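Local coordinates for putative silent information regulator 2,Putative silent information regulator 2 (Leishmania infantum, PDB 5OL0), which probably removes acetyl groups from lysines of target proteins in an NAD-dependent reaction, as a zinc-containing class I sirtuin thought to regulate gene expression, at residues Thr20-Gly23 against Leu24-Ile28; Leu113-Glu117 against Gly118-Arg122; Leu303-Arg306 against Met307-Asp311; Val290-Leu293 against Ala294-Leu297; Tyr167-Met171 against Ser172-Ser176. All blocks are in the same frame, centred on the assembly; numbering follows the deposited sequence.

Contact 1. Residues Thr20-Gly23 against Leu24-Ile28; sequences TLEG and LAHYI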
loop_
_atom_site.group_PDB
_atom_site.type_symbol
_atom_site.label_atom_id
_atom_site.label_comp_id
_atom_site.label_asym_id
_atom_site.label_seq_id
_atom_site.Cartn_x
_atom_site.Cartn_y
_atom_site.Cartn_z
ATOM N N THR A 20 -13.958 -17.905 6.731
ATOM C CA THR A 20 -13.137 -18.598 5.720
ATOM C C THR A 20 -13.240 -17.780 4.438
ATOM O O THR A 20 -14.078 -16.886 4.317
ATOM C CB THR A 20 -13.700 -19.997 5.415
ATOM O OG1 THR A 20 -15.023 -19.842 4.926
ATOM C CG2 THR A 20 -13.783 -20.848 6.680
ATOM N N LEU A 21 -12.423 -18.090 3.456
ATOM C CA LEU A 21 -12.521 -17.326 2.196
ATOM C C LEU A 21 -13.879 -17.538 1.537
ATOM O O LEU A 21 -14.471 -16.593 0.964
ATOM C CB LEU A 21 -11.334 -17.658 1.284
ATOM C CG LEU A 21 -10.010 -17.131 1.836
ATOM C CD1 LEU A 21 -8.870 -17.812 1.119
ATOM C CD2 LEU A 21 -9.923 -15.620 1.711
ATOM N N GLU A 22 -14.371 -18.778 1.628
ATOM C CA GLU A 22 -15.728 -19.135 1.222
ATOM C C GLU A 22 -16.839 -18.350 1.939
ATOM O O GLU A 22 -17.731 -17.760 1.276
ATOM C CB GLU A 22 -15.961 -20.644 1.441
ATOM C CG GLU A 22 -17.356 -21.132 1.029
ATOM C CD GLU A 22 -17.493 -22.661 0.990
ATOM O OE1 GLU A 22 -16.875 -23.343 1.838
ATOM O OE2 GLU A 22 -18.232 -23.157 0.110
ATOM N N GLY A 23 -16.764 -18.295 3.265
ATOM C CA GLY A 23 -17.714 -17.488 4.022
ATOM C C GLY A 23 -17.687 -16.003 3.694
ATOM O O GLY A 23 -18.734 -15.336 3.625
ATOM N N LEU A 24 -16.484 -15.471 3.464
ATOM C CA LEU A 24 -16.345 -14.089 3.117
ATOM C C LEU A 24 -17.026 -13.811 1.805
ATOM O O LEU A 24 -17.719 -12.789 1.659
ATOM C CB LEU A 24 -14.833 -13.733 3.042
ATOM C CG LEU A 24 -14.515 -12.328 2.508
ATOM C CD1 LEU A 24 -15.189 -11.326 3.361
ATOM C CD2 LEU A 24 -13.005 -12.080 2.475
ATOM N N ALA A 25 -16.777 -14.665 0.802
ATOM C CA ALA A 25 -17.411 -14.450 -0.503
ATOM C C ALA A 25 -18.945 -14.506 -0.396
ATOM O O ALA A 25 -19.636 -13.658 -0.993
ATOM C CB ALA A 25 -16.949 -15.479 -1.513
ATOM N N HIS A 26 -19.444 -15.513 0.321
ATOM C CA HIS A 26 -20.900 -15.619 0.663
ATOM C C HIS A 26 -21.417 -14.367 1.297
ATOM O O HIS A 26 -22.492 -13.876 0.917
ATOM C CB HIS A 26 -21.205 -16.710 1.706
ATOM C CG HIS A 26 -21.445 -18.079 1.149
ATOM N ND1 HIS A 26 -22.630 -18.434 0.531
ATOM C CD2 HIS A 26 -20.699 -19.215 1.217
ATOM C CE1 HIS A 26 -22.575 -19.716 0.196
ATOM N NE2 HIS A 26 -21.416 -20.211 0.601
ATOM N N TYR A 27 -20.687 -13.853 2.285
ATOM C CA TYR A 27 -21.137 -12.664 3.017
ATOM C C TYR A 27 -21.225 -11.469 2.060
ATOM O O TYR A 27 -22.233 -10.744 2.042
ATOM C CB TYR A 27 -20.198 -12.347 4.184
ATOM C CG TYR A 27 -20.519 -11.093 5.023
ATOM C CD1 TYR A 27 -20.088 -9.793 4.608
ATOM C CD2 TYR A 27 -21.169 -11.199 6.265
ATOM C CE1 TYR A 27 -20.379 -8.646 5.365
ATOM C CE2 TYR A 27 -21.418 -10.052 7.068
ATOM C CZ TYR A 27 -21.029 -8.792 6.623
ATOM O OH TYR A 27 -21.299 -7.667 7.360
ATOM N N ILE A 28 -20.187 -11.270 1.262
ATOM C CA ILE A 28 -20.201 -10.197 0.238
ATOM C C ILE A 28 -21.413 -10.322 -0.730
ATOM O O ILE A 28 -22.088 -9.309 -1.048
ATOM C CB ILE A 28 -18.894 -10.180 -0.561
ATOM C CG1 ILE A 28 -17.720 -9.626 0.319
ATOM C CG2 ILE A 28 -19.029 -9.338 -1.799
ATOM C CD1 ILE A 28 -16.372 -9.926 -0.282
#

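Contact 2. Residues Leu113-Glu117 against Gly118-Arg122; sequences LLQDE and GRLLR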
loop_
_atom_site.group_PDB
_atom_site.type_symbol
_atom_site.label_atom_id
_atom_site.label_comp_id
_atom_site.label_asym_id
_atom_site.label_seq_id
_atom_site.Cartn_x
_atom_site.Cartn_y
_atom_site.Cartn_z
ATOM N N LEU A 113 -10.922 -5.524 -10.346
ATOM C CA LEU A 113 -12.212 -6.228 -10.491
ATOM C C LEU A 113 -13.250 -5.765 -9.490
ATOM O O LEU A 113 -14.403 -5.611 -9.876
ATOM C CB LEU A 113 -12.057 -7.713 -10.366
ATOM C CG LEU A 113 -11.161 -8.352 -11.422
ATOM C CD1 LEU A 113 -11.205 -9.861 -11.173
ATOM C CD2 LEU A 113 -11.512 -7.990 -12.862
ATOM N N LEU A 114 -12.867 -5.530 -8.213
ATOM C CA LEU A 114 -13.873 -5.049 -7.276
ATOM C C LEU A 114 -14.443 -3.725 -7.781
ATOM O O LEU A 114 -15.612 -3.492 -7.666
ATOM C CB LEU A 114 -13.318 -4.843 -5.870
ATOM C CG LEU A 114 -12.868 -6.135 -5.167
ATOM C CD1 LEU A 114 -12.255 -5.824 -3.791
ATOM C CD2 LEU A 114 -14.044 -7.107 -5.033
ATOM N N GLN A 115 -13.611 -2.873 -8.352
ATOM C CA GLN A 115 -14.083 -1.591 -8.842
ATOM C C GLN A 115 -15.060 -1.791 -9.967
ATOM O O GLN A 115 -16.139 -1.217 -9.976
ATOM C CB GLN A 115 -12.928 -0.758 -9.360
ATOM C CG GLN A 115 -13.270 0.443 -10.235
ATOM C CD GLN A 115 -11.983 1.052 -10.725
ATOM O OE1 GLN A 115 -11.202 1.607 -9.941
ATOM N NE2 GLN A 115 -11.700 0.867 -12.002
ATOM N N ASP A 116 -14.673 -2.614 -10.911
ATOM C CA ASP A 116 -15.573 -2.884 -12.055
ATOM C C ASP A 116 -16.885 -3.564 -11.678
ATOM O O ASP A 116 -17.866 -3.397 -12.400
ATOM C CB ASP A 116 -14.855 -3.638 -13.134
ATOM C CG ASP A 116 -13.701 -2.804 -13.736
ATOM O OD1 ASP A 116 -13.623 -1.578 -13.480
ATOM O OD2 ASP A 116 -12.847 -3.367 -14.437
ATOM N N GLU A 117 -16.910 -4.271 -10.549
ATOM C CA GLU A 117 -18.155 -4.831 -10.001
ATOM C C GLU A 117 -19.013 -3.811 -9.213
ATOM O O GLU A 117 -20.086 -4.155 -8.727
ATOM C CB GLU A 117 -17.832 -5.999 -9.051
ATOM C CG GLU A 117 -17.265 -7.201 -9.729
ATOM C CD GLU A 117 -18.388 -7.986 -10.402
ATOM O OE1 GLU A 117 -19.212 -8.633 -9.701
ATOM O OE2 GLU A 117 -18.476 -7.925 -11.645
ATOM N N GLY A 118 -18.517 -2.597 -9.004
ATOM C CA GLY A 118 -19.201 -1.614 -8.192
ATOM C C GLY A 118 -19.144 -1.931 -6.689
ATOM O O GLY A 118 -20.071 -1.546 -5.967
ATOM N N ARG A 119 -18.097 -2.649 -6.218
ATOM C CA ARG A 119 -17.957 -2.958 -4.768
ATOM C C ARG A 119 -16.818 -2.222 -4.028
ATOM O O ARG A 119 -16.675 -2.390 -2.805
ATOM C CB ARG A 119 -17.828 -4.447 -4.574
ATOM C CG ARG A 119 -19.086 -5.212 -5.007
ATOM C CD ARG A 119 -18.868 -6.688 -4.771
ATOM N NE ARG A 119 -19.887 -7.544 -5.334
ATOM C CZ ARG A 119 -21.132 -7.730 -4.866
ATOM N NH1 ARG A 119 -21.635 -7.071 -3.806
ATOM N NH2 ARG A 119 -21.917 -8.596 -5.506
ATOM N N LEU A 120 -16.069 -1.357 -4.718
ATOM C CA LEU A 120 -14.928 -0.719 -4.095
ATOM C C LEU A 120 -15.313 0.603 -3.616
ATOM O O LEU A 120 -15.607 1.445 -4.406
ATOM C CB LEU A 120 -13.780 -0.618 -5.064
ATOM C CG LEU A 120 -12.429 -0.103 -4.538
ATOM C CD1 LEU A 120 -11.786 -1.109 -3.583
ATOM C CD2 LEU A 120 -11.532 0.093 -5.722
ATOM N N LEU A 121 -15.287 0.828 -2.301
ATOM C CA LEU A 121 -15.434 2.167 -1.752
ATOM C C LEU A 121 -14.137 2.989 -1.961
ATOM O O LEU A 121 -14.151 4.153 -2.362
ATOM C CB LEU A 121 -15.757 2.047 -0.304
ATOM C CG LEU A 121 -15.890 3.309 0.539
ATOM C CD1 LEU A 121 -17.067 4.202 0.109
ATOM C CD2 LEU A 121 -16.000 2.808 1.981
ATOM N N ARG A 122 -12.993 2.398 -1.643
ATOM C CA ARG A 122 -11.730 3.118 -1.820
ATOM C C ARG A 122 -10.638 2.107 -1.688
ATOM O O ARG A 122 -10.772 1.136 -0.938
ATOM C CB ARG A 122 -11.565 4.200 -0.741
ATOM C CG ARG A 122 -10.726 5.411 -1.173
ATOM C CD ARG A 122 -11.599 6.313 -2.059
ATOM N NE ARG A 122 -10.852 7.466 -2.593
ATOM C CZ ARG A 122 -10.737 8.657 -1.960
ATOM N NH1 ARG A 122 -11.265 8.868 -0.763
ATOM N NH2 ARG A 122 -10.052 9.641 -2.515
HETATM O O HOH W 1 -18.741 -9.287 -7.133
#

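Contact 3. Residues Leu303-Arg306 against Met307-Asp311; sequences LAKR and MRLSD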
loop_
_atom_site.group_PDB
_atom_site.type_symbol
_atom_site.label_atom_id
_atom_site.label_comp_id
_atom_site.label_asym_id
_atom_site.label_seq_id
_atom_site.Cartn_x
_atom_site.Cartn_y
_atom_site.Cartn_z
ATOM N N LEU A 303 -10.377 -12.563 -13.585
ATOM C CA LEU A 303 -9.053 -12.418 -12.986
ATOM C C LEU A 303 -7.972 -13.093 -13.790
ATOM O O LEU A 303 -6.900 -12.537 -13.894
ATOM C CB LEU A 303 -8.986 -12.960 -11.536
ATOM C CG LEU A 303 -7.660 -12.770 -10.776
ATOM C CD1 LEU A 303 -7.214 -11.303 -10.646
ATOM C CD2 LEU A 303 -7.819 -13.375 -9.394
ATOM N N ALA A 304 -8.230 -14.312 -14.291
ATOM C CA ALA A 304 -7.222 -15.060 -15.081
ATOM C C ALA A 304 -6.979 -14.282 -16.376
ATOM O O ALA A 304 -5.854 -14.114 -16.807
ATOM C CB ALA A 304 -7.687 -16.480 -15.369
ATOM N N LYS A 305 -8.029 -13.688 -16.904
ATOM C CA LYS A 305 -7.911 -12.883 -18.085
ATOM C C LYS A 305 -7.077 -11.620 -17.838
ATOM O O LYS A 305 -6.322 -11.214 -18.724
ATOM C CB LYS A 305 -9.293 -12.479 -18.586
ATOM C CG LYS A 305 -9.239 -11.649 -19.864
ATOM C CD LYS A 305 -10.614 -11.433 -20.475
ATOM C CE LYS A 305 -10.491 -10.633 -21.771
ATOM N NZ LYS A 305 -11.717 -9.827 -21.980
ATOM N N ARG A 306 -7.199 -10.959 -16.685
ATOM C CA ARG A 306 -6.336 -9.790 -16.436
ATOM C C ARG A 306 -4.889 -10.206 -16.237
ATOM O O ARG A 306 -3.939 -9.536 -16.682
ATOM C CB ARG A 306 -6.763 -9.005 -15.207
ATOM C CG ARG A 306 -8.046 -8.273 -15.357
ATOM C CD ARG A 306 -7.878 -7.024 -16.173
ATOM N NE ARG A 306 -9.159 -6.645 -16.739
ATOM C CZ ARG A 306 -10.193 -6.128 -16.070
ATOM N NH1 ARG A 306 -10.133 -5.885 -14.763
ATOM N NH2 ARG A 306 -11.318 -5.835 -16.725
ATOM N N MET A 307 -4.711 -11.300 -15.534
ATOM C CA MET A 307 -3.393 -11.800 -15.258
ATOM C C MET A 307 -2.586 -12.253 -16.507
ATOM O O MET A 307 -1.415 -11.926 -16.625
ATOM C CB MET A 307 -3.506 -12.909 -14.257
ATOM C CG MET A 307 -3.778 -12.323 -12.868
ATOM S SD MET A 307 -4.032 -13.658 -11.737
ATOM C CE MET A 307 -2.295 -14.083 -11.464
ATOM N N ARG A 308 -3.201 -12.977 -17.428
ATOM C CA ARG A 308 -2.551 -13.296 -18.727
ATOM C C ARG A 308 -2.230 -12.048 -19.528
ATOM O O ARG A 308 -1.098 -11.903 -20.009
ATOM C CB ARG A 308 -3.422 -14.210 -19.601
ATOM C CG ARG A 308 -3.284 -15.702 -19.280
ATOM C CD ARG A 308 -3.962 -16.573 -20.331
ATOM N NE ARG A 308 -5.315 -16.080 -20.621
ATOM C CZ ARG A 308 -6.395 -16.281 -19.861
ATOM N NH1 ARG A 308 -6.324 -16.992 -18.725
ATOM N NH2 ARG A 308 -7.567 -15.763 -20.250
ATOM N N LEU A 309 -3.226 -11.152 -19.630
ATOM C CA LEU A 309 -3.133 -9.883 -20.396
ATOM C C LEU A 309 -1.968 -8.966 -19.990
ATOM O O LEU A 309 -1.663 -8.012 -20.716
ATOM C CB LEU A 309 -4.472 -9.085 -20.385
ATOM C CG LEU A 309 -5.504 -9.314 -21.523
ATOM C CD1 LEU A 309 -5.799 -10.773 -21.881
ATOM C CD2 LEU A 309 -6.811 -8.595 -21.215
ATOM N N SER A 310 -1.316 -9.246 -18.861
ATOM C CA SER A 310 -0.156 -8.465 -18.467
ATOM C C SER A 310 0.831 -9.205 -17.565
ATOM O O SER A 310 1.329 -8.622 -16.613
ATOM C CB SER A 310 -0.661 -7.189 -17.796
ATOM O OG SER A 310 -1.680 -7.522 -16.874
ATOM N N ASP A 311 1.114 -10.480 -17.848
ATOM C CA ASP A 311 2.318 -11.145 -17.292
ATOM C C ASP A 311 3.139 -11.855 -18.350
ATOM O O ASP A 311 4.310 -12.124 -18.121
ATOM C CB ASP A 311 1.956 -12.148 -16.209
ATOM C CG ASP A 311 1.698 -11.502 -14.885
ATOM O OD1 ASP A 311 2.334 -10.472 -14.580
ATOM O OD2 ASP A 311 0.874 -12.053 -14.134
#

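Contact 4. Residues Val290-Leu293 against Ala294-Leu297; sequences VVTL and AEYL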
loop_
_atom_site.group_PDB
_atom_site.type_symbol
_atom_site.label_atom_id
_atom_site.label_comp_id
_atom_site.label_asym_id
_atom_site.label_seq_id
_atom_site.Cartn_x
_atom_site.Cartn_y
_atom_site.Cartn_z
ATOM N N VAL A 290 -6.203 -14.331 -2.709
ATOM C CA VAL A 290 -7.075 -13.482 -3.526
ATOM C C VAL A 290 -7.633 -14.299 -4.671
ATOM O O VAL A 290 -8.777 -14.114 -5.038
ATOM C CB VAL A 290 -6.320 -12.242 -3.983
ATOM C CG1 VAL A 290 -6.922 -11.578 -5.153
ATOM C CG2 VAL A 290 -6.235 -11.251 -2.821
ATOM N N VAL A 291 -6.827 -15.185 -5.222
ATOM C CA VAL A 291 -7.276 -16.018 -6.354
ATOM C C VAL A 291 -8.439 -16.900 -5.859
ATOM O O VAL A 291 -9.533 -16.933 -6.488
ATOM C CB VAL A 291 -6.127 -16.821 -6.955
ATOM C CG1 VAL A 291 -6.627 -17.991 -7.814
ATOM C CG2 VAL A 291 -5.204 -15.893 -7.760
ATOM N N THR A 292 -8.248 -17.522 -4.694
ATOM C CA THR A 292 -9.330 -18.329 -4.105
ATOM C C THR A 292 -10.572 -17.515 -3.845
ATOM O O THR A 292 -11.643 -17.957 -4.156
ATOM C CB THR A 292 -8.874 -18.964 -2.827
ATOM O OG1 THR A 292 -7.705 -19.680 -3.114
ATOM C CG2 THR A 292 -9.939 -19.934 -2.208
ATOM N N LEU A 293 -10.423 -16.340 -3.234
ATOM C CA LEU A 293 -11.553 -15.440 -3.024
ATOM C C LEU A 293 -12.303 -15.110 -4.291
ATOM O O LEU A 293 -13.575 -15.145 -4.355
ATOM C CB LEU A 293 -11.117 -14.172 -2.266
ATOM C CG LEU A 293 -12.146 -13.122 -1.956
ATOM C CD1 LEU A 293 -13.335 -13.706 -1.195
ATOM C CD2 LEU A 293 -11.459 -12.014 -1.147
ATOM N N ALA A 294 -11.540 -14.857 -5.326
ATOM C CA ALA A 294 -12.093 -14.570 -6.635
ATOM C C ALA A 294 -12.945 -15.727 -7.165
ATOM O O ALA A 294 -14.059 -15.489 -7.677
ATOM C CB ALA A 294 -10.998 -14.238 -7.610
ATOM N N GLU A 295 -12.440 -16.948 -7.038
ATOM C CA GLU A 295 -13.205 -18.125 -7.414
ATOM C C GLU A 295 -14.563 -18.107 -6.766
ATOM O O GLU A 295 -15.581 -18.179 -7.435
ATOM C CB GLU A 295 -12.555 -19.419 -6.970
ATOM C CG GLU A 295 -11.178 -19.745 -7.491
ATOM C CD GLU A 295 -10.702 -21.068 -6.899
ATOM O OE1 GLU A 295 -11.491 -22.034 -6.995
ATOM O OE2 GLU A 295 -9.576 -21.142 -6.335
ATOM N N TYR A 296 -14.584 -17.932 -5.445
ATOM C CA TYR A 296 -15.849 -18.000 -4.737
ATOM C C TYR A 296 -16.772 -16.836 -5.057
ATOM O O TYR A 296 -17.973 -16.962 -4.913
ATOM C CB TYR A 296 -15.607 -18.092 -3.240
ATOM C CG TYR A 296 -15.004 -19.395 -2.798
ATOM C CD1 TYR A 296 -15.662 -20.625 -3.057
ATOM C CD2 TYR A 296 -13.813 -19.433 -2.082
ATOM C CE1 TYR A 296 -15.117 -21.834 -2.639
ATOM C CE2 TYR A 296 -13.275 -20.638 -1.645
ATOM C CZ TYR A 296 -13.912 -21.814 -1.934
ATOM O OH TYR A 296 -13.351 -22.958 -1.488
ATOM N N LEU A 297 -16.215 -15.706 -5.494
ATOM C CA LEU A 297 -16.981 -14.563 -5.884
ATOM C C LEU A 297 -17.522 -14.653 -7.337
ATOM O O LEU A 297 -18.238 -13.765 -7.787
ATOM C CB LEU A 297 -16.127 -13.302 -5.681
ATOM C CG LEU A 297 -16.021 -12.809 -4.231
ATOM C CD1 LEU A 297 -15.033 -11.652 -4.253
ATOM C CD2 LEU A 297 -17.355 -12.324 -3.708
#

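Contact 5. Residues Tyr167-Met171 against Ser172-Ser176; sequences YLEAM and SGTVS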
loop_
_atom_site.group_PDB
_atom_site.type_symbol
_atom_site.label_atom_id
_atom_site.label_comp_id
_atom_site.label_asym_id
_atom_site.label_seq_id
_atom_site.Cartn_x
_atom_site.Cartn_y
_atom_site.Cartn_z
ATOM N N TYR A 167 14.555 11.219 -12.948
ATOM C CA TYR A 167 14.925 9.855 -13.275
ATOM C C TYR A 167 16.331 9.807 -13.904
ATOM O O TYR A 167 17.173 9.042 -13.480
ATOM C CB TYR A 167 13.869 9.243 -14.230
ATOM C CG TYR A 167 14.372 7.989 -14.946
ATOM C CD1 TYR A 167 14.338 6.755 -14.326
ATOM C CD2 TYR A 167 14.939 8.079 -16.196
ATOM C CE1 TYR A 167 14.858 5.629 -14.946
ATOM C CE2 TYR A 167 15.455 6.965 -16.831
ATOM C CZ TYR A 167 15.393 5.739 -16.214
ATOM O OH TYR A 167 15.941 4.644 -16.860
ATOM N N LEU A 168 16.570 10.661 -14.884
ATOM C CA LEU A 168 17.840 10.650 -15.595
ATOM C C LEU A 168 18.982 11.071 -14.660
ATOM O O LEU A 168 20.057 10.446 -14.650
ATOM C CB LEU A 168 17.777 11.580 -16.810
ATOM C CG LEU A 168 16.945 11.012 -17.964
ATOM C CD1 LEU A 168 16.874 11.992 -19.090
ATOM C CD2 LEU A 168 17.532 9.701 -18.434
ATOM N N GLU A 169 18.722 12.085 -13.845
ATOM C CA GLU A 169 19.713 12.519 -12.855
ATOM C C GLU A 169 19.994 11.451 -11.800
ATOM O O GLU A 169 21.149 11.060 -11.569
ATOM C CB GLU A 169 19.307 13.848 -12.252
ATOM C CG GLU A 169 19.652 14.998 -13.173
ATOM C CD GLU A 169 19.099 16.329 -12.708
ATOM O OE1 GLU A 169 18.436 16.423 -11.652
ATOM O OE2 GLU A 169 19.310 17.298 -13.428
ATOM N N ALA A 170 18.931 10.905 -11.223
ATOM C CA ALA A 170 19.089 9.904 -10.197
ATOM C C ALA A 170 19.837 8.719 -10.691
ATOM O O ALA A 170 20.758 8.263 -10.000
ATOM C CB ALA A 170 17.766 9.466 -9.566
ATOM N N MET A 171 19.456 8.201 -11.867
ATOM C CA MET A 171 20.045 6.960 -12.360
ATOM C C MET A 171 21.478 7.143 -12.852
ATOM O O MET A 171 22.192 6.172 -13.064
ATOM C CB MET A 171 19.193 6.378 -13.473
ATOM C CG MET A 171 17.809 5.986 -13.026
ATOM S SD MET A 171 17.805 4.607 -11.915
ATOM C CE MET A 171 18.155 3.283 -13.060
ATOM N N SER A 172 21.902 8.368 -13.051
ATOM C CA SER A 172 23.270 8.574 -13.455
ATOM C C SER A 172 24.123 9.100 -12.302
ATOM O O SER A 172 25.219 9.588 -12.521
ATOM C CB SER A 172 23.279 9.556 -14.616
ATOM O OG SER A 172 22.741 10.786 -14.236
ATOM N N GLY A 173 23.636 9.023 -11.069
ATOM C CA GLY A 173 24.411 9.512 -9.912
ATOM C C GLY A 173 24.292 10.966 -9.500
ATOM O O GLY A 173 25.075 11.414 -8.693
ATOM N N THR A 174 23.323 11.709 -10.014
ATOM C CA THR A 174 23.127 13.125 -9.660
ATOM C C THR A 174 21.871 13.373 -8.786
ATOM O O THR A 174 20.759 13.009 -9.174
ATOM C CB THR A 174 23.008 13.921 -10.906
ATOM O OG1 THR A 174 24.245 13.823 -11.599
ATOM C CG2 THR A 174 22.705 15.407 -10.620
ATOM N N VAL A 175 22.067 13.999 -7.617
ATOM C CA VAL A 175 20.964 14.522 -6.792
ATOM C C VAL A 175 20.312 15.740 -7.434
ATOM O O VAL A 175 20.938 16.769 -7.519
ATOM C CB VAL A 175 21.454 14.923 -5.363
ATOM C CG1 VAL A 175 20.369 15.610 -4.564
ATOM C CG2 VAL A 175 21.932 13.727 -4.579
ATOM N N SER A 176 19.031 15.652 -7.786
ATOM C CA SER A 176 18.310 16.759 -8.410
ATOM C C SER A 176 18.087 17.959 -7.505
ATOM O O SER A 176 17.902 17.819 -6.277
ATOM C CB SER A 176 16.949 16.280 -8.896
ATOM O OG SER A 176 17.085 15.237 -9.860
#

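Contact 1. Residues Thr20-Gly23 against Leu24-Ile28
The imidazole of His26 meets Glu22 and Gly23 one turn earlier in the helix: Gly23 CA lies at the ring's edge, near its plane, while Glu22 O approaches obliquely, 3.3 Å from His26 CD2. Glu22 and His26 run side by side in the same direction, carboxylate and ring planes 31° apart, and Glu22 CG sits 3.9 Å from His26 CD2. An extended Glu22 chain, with CG anti to the backbone N (chi1 -179°), carries its OE2 only to within 4.4 Å of His26 NE2, so the two ionisable groups are neighbours without a bond; His26 ND1 has a weak hydrogen bond to Glu30. Thr20 is the N-cap, its OG1 accepting from Gly23 N at 2.9 Å, and its carbonyl O takes Leu24 N at 2.9 Å. Leu24 and Ala25 turn to Leu293 of helix 286-296. A first-turn amide is thus satisfied by a side-chain oxygen, and Glu22, near the N-terminal end, would probably interact favourably with the helix dipole and with any positive charge on His26.

Contact 2. Residues Leu113-Glu117 against Gly118-Arg122
Leu114 O accepts from Arg119 N at 3.0 Å, and Gln115 O from Gly118 N at 2.9 Å. The two bonds differ in approach: Arg119 N is tilted 24° from the carbonyl plane of Leu114, whereas Gly118 N stands well above the carbonyl plane of Gln115, 60° out of it. Together with the positive phi of Gly118 (73°), this pair of bonds defines a Schellman motif, which closes helix 106-116 and turns the chain into strand 120-125 of the parallel sheet of the Rossmann-like domain. An apolar contact accompanies the turn, with Leu120 CB 3.9 Å from Gln115 CA and Leu120 CD2 4.0 Å from Gln115 CB. Glu117 and Arg119 do not form a salt bridge. A water joins them instead, donating to Glu117 OE1 at 2.7 Å and accepting from Arg119 NE at 2.8 Å, in the plane of the guanidinium and at its edge. The extended Arg119 chain carries NE out to this water, and NH1 donates to Val33 O. Gln115 has both amide atoms engaged, OE1 by Ser138 N and NE2 by Gly136 O, besides a weak bond from NE2 to Asp116 OD1. Asp116 OD2 pairs with Arg112 in a salt bridge.

Contact 3. Residues Leu303-Arg306 against Met307-Asp311
Arg308 folds back over the preceding turn and rests against Ala304 and Lys305. Its CB lies 3.7 Å from Ala304 O, the carbonyl that accepts Arg308 N at 3.0 Å, and CG is still near the same oxygen. The chain then bends at chi3 (-48°), which returns CZ to 3.8 Å from Ala304 O. At the tip, NH1 meets the CB of Ala304 at 3.7 Å and NH2 the CA of Lys305 at 3.6 Å. Both Ala304 O and Lys305 CA lie over one face of the guanidinium, the oxygen nearer the border of the group than its middle; NH1 is poorly angled for a hydrogen bond to it. Elsewhere on helix 300-308, Met307 SD packs 3.9 Å from Leu303 CG. Past Arg308, Leu309 CD1 lies 4.1 Å from Lys305 CG. Leu303 also reaches Val291 and Ala294 of helix 286-296, while Arg306 lies on Arg112 and Leu113 of helix 106-116. Ser310 OG comes 3.0 Å from Arg306 O. Near the C-terminal end of the helix, where carbonyls point along the axis, the positive charge of Arg308 would probably be stabilised electrostatically even without a direct side-chain bond to Ala304 O.

Contact 4. Residues Val290-Leu293 against Ala294-Leu297
Helix 286-296, which begins at a cysteine probably involved in NAD binding, ends in the turn where Thr292 and Leu293 meet Tyr296 and Leu297, packed between helices 21-30, 106-116 and 300-308. On the more exposed side Thr292 and Tyr296 run next to each other in the same direction, with Thr292 CG2 3.5 Å from Tyr296 CE2; Tyr296 also touches Ala25 of helix 21-30. The methyl gets there because CG2 is anti to the backbone N, which leaves OG1 beside that N (chi1 -55°) to bond Glu288 O one turn back. Glu295 OE2 comes 3.6 Å from Thr292 CA. On the inner side Leu293 CG and Leu297 CD1 meet at 4.0 Å, next to Phe110 of helix 106-116. Leu297 N donates to Leu293 O at 2.9 Å, in the carbonyl plane though bent at the hydrogen (139°), and Tyr296 N reaches Thr292 O at 3.2 Å. Tyr296 O accepts from Arg29. The chemistry is therefore divided: aliphatic carbon turns inward, while the threonine spends its hydroxyl on the helix backbone and meets the tyrosine ring with its methyl and, obliquely, its carbonyl oxygen.

Contact 5. Residues Tyr167-Met171 against Ser172-Ser176
Glu169 CG stands anti to its carbonyl carbon (chi1 -80°) and the chain continues extended, which brings OE1 to 2.5 Å from Ser176 OG. This hydrogen bond, so short that its exact length deserves caution, uses the anti lone pair of the carboxylate oxygen; Ser176 OG is also hydrogen-bonded to Asn166 OD1, and Glu169 OE2 to Gln165. Thr174 crosses the Glu169 chain, its CB 3.9 Å from Glu169 CB. The backbone closes helix 163-171 with a Schellman motif: Thr174 N donates to Glu169 O at 2.8 Å and Gly173 N to Ala170 O at 3.2 Å, Gly173 taking positive phi (88°). Ser172 N also reaches Glu169 O, from the face opposite Thr174 N, so two amides share one acceptor. Ser172 OG is 2.7 Å from Leu168 O. The side chain of Ser176 lies about 11 Å from the zinc ion, in the loop leading to Cys178 and Cys181 of its site. Glu169 therefore ties the helix to this loop twice, by carbonyl and by carboxylate, whose negative charge Ser176 and Gln165 would probably help stabilise together.

In the fold
Along the chain the order is contact 1, contact 2, contact 5, contact 4 and contact 3. Contacts 1, 2 and 4 belong to the helices and strand of the Rossmann-like domain with its parallel six-stranded sheet, and contact 3 packs on its helices. Contacts 1 and 4, centres 9 Å apart, join helices 21-30 and 286-296 where Ala25 CB meets Tyr296 CB at 3.4 Å. Contact 3, on the following helix 300-308, touches contact 4 through Leu303 and contact 2 through Leu113; contacts 2 and 4 come no closer than about 5 Å. Contact 5 stands apart, 48 Å from contact 1 between centres and across the chain's centre, in the zinc-binding module. The set thus samples both parts of the sirtuin architecture.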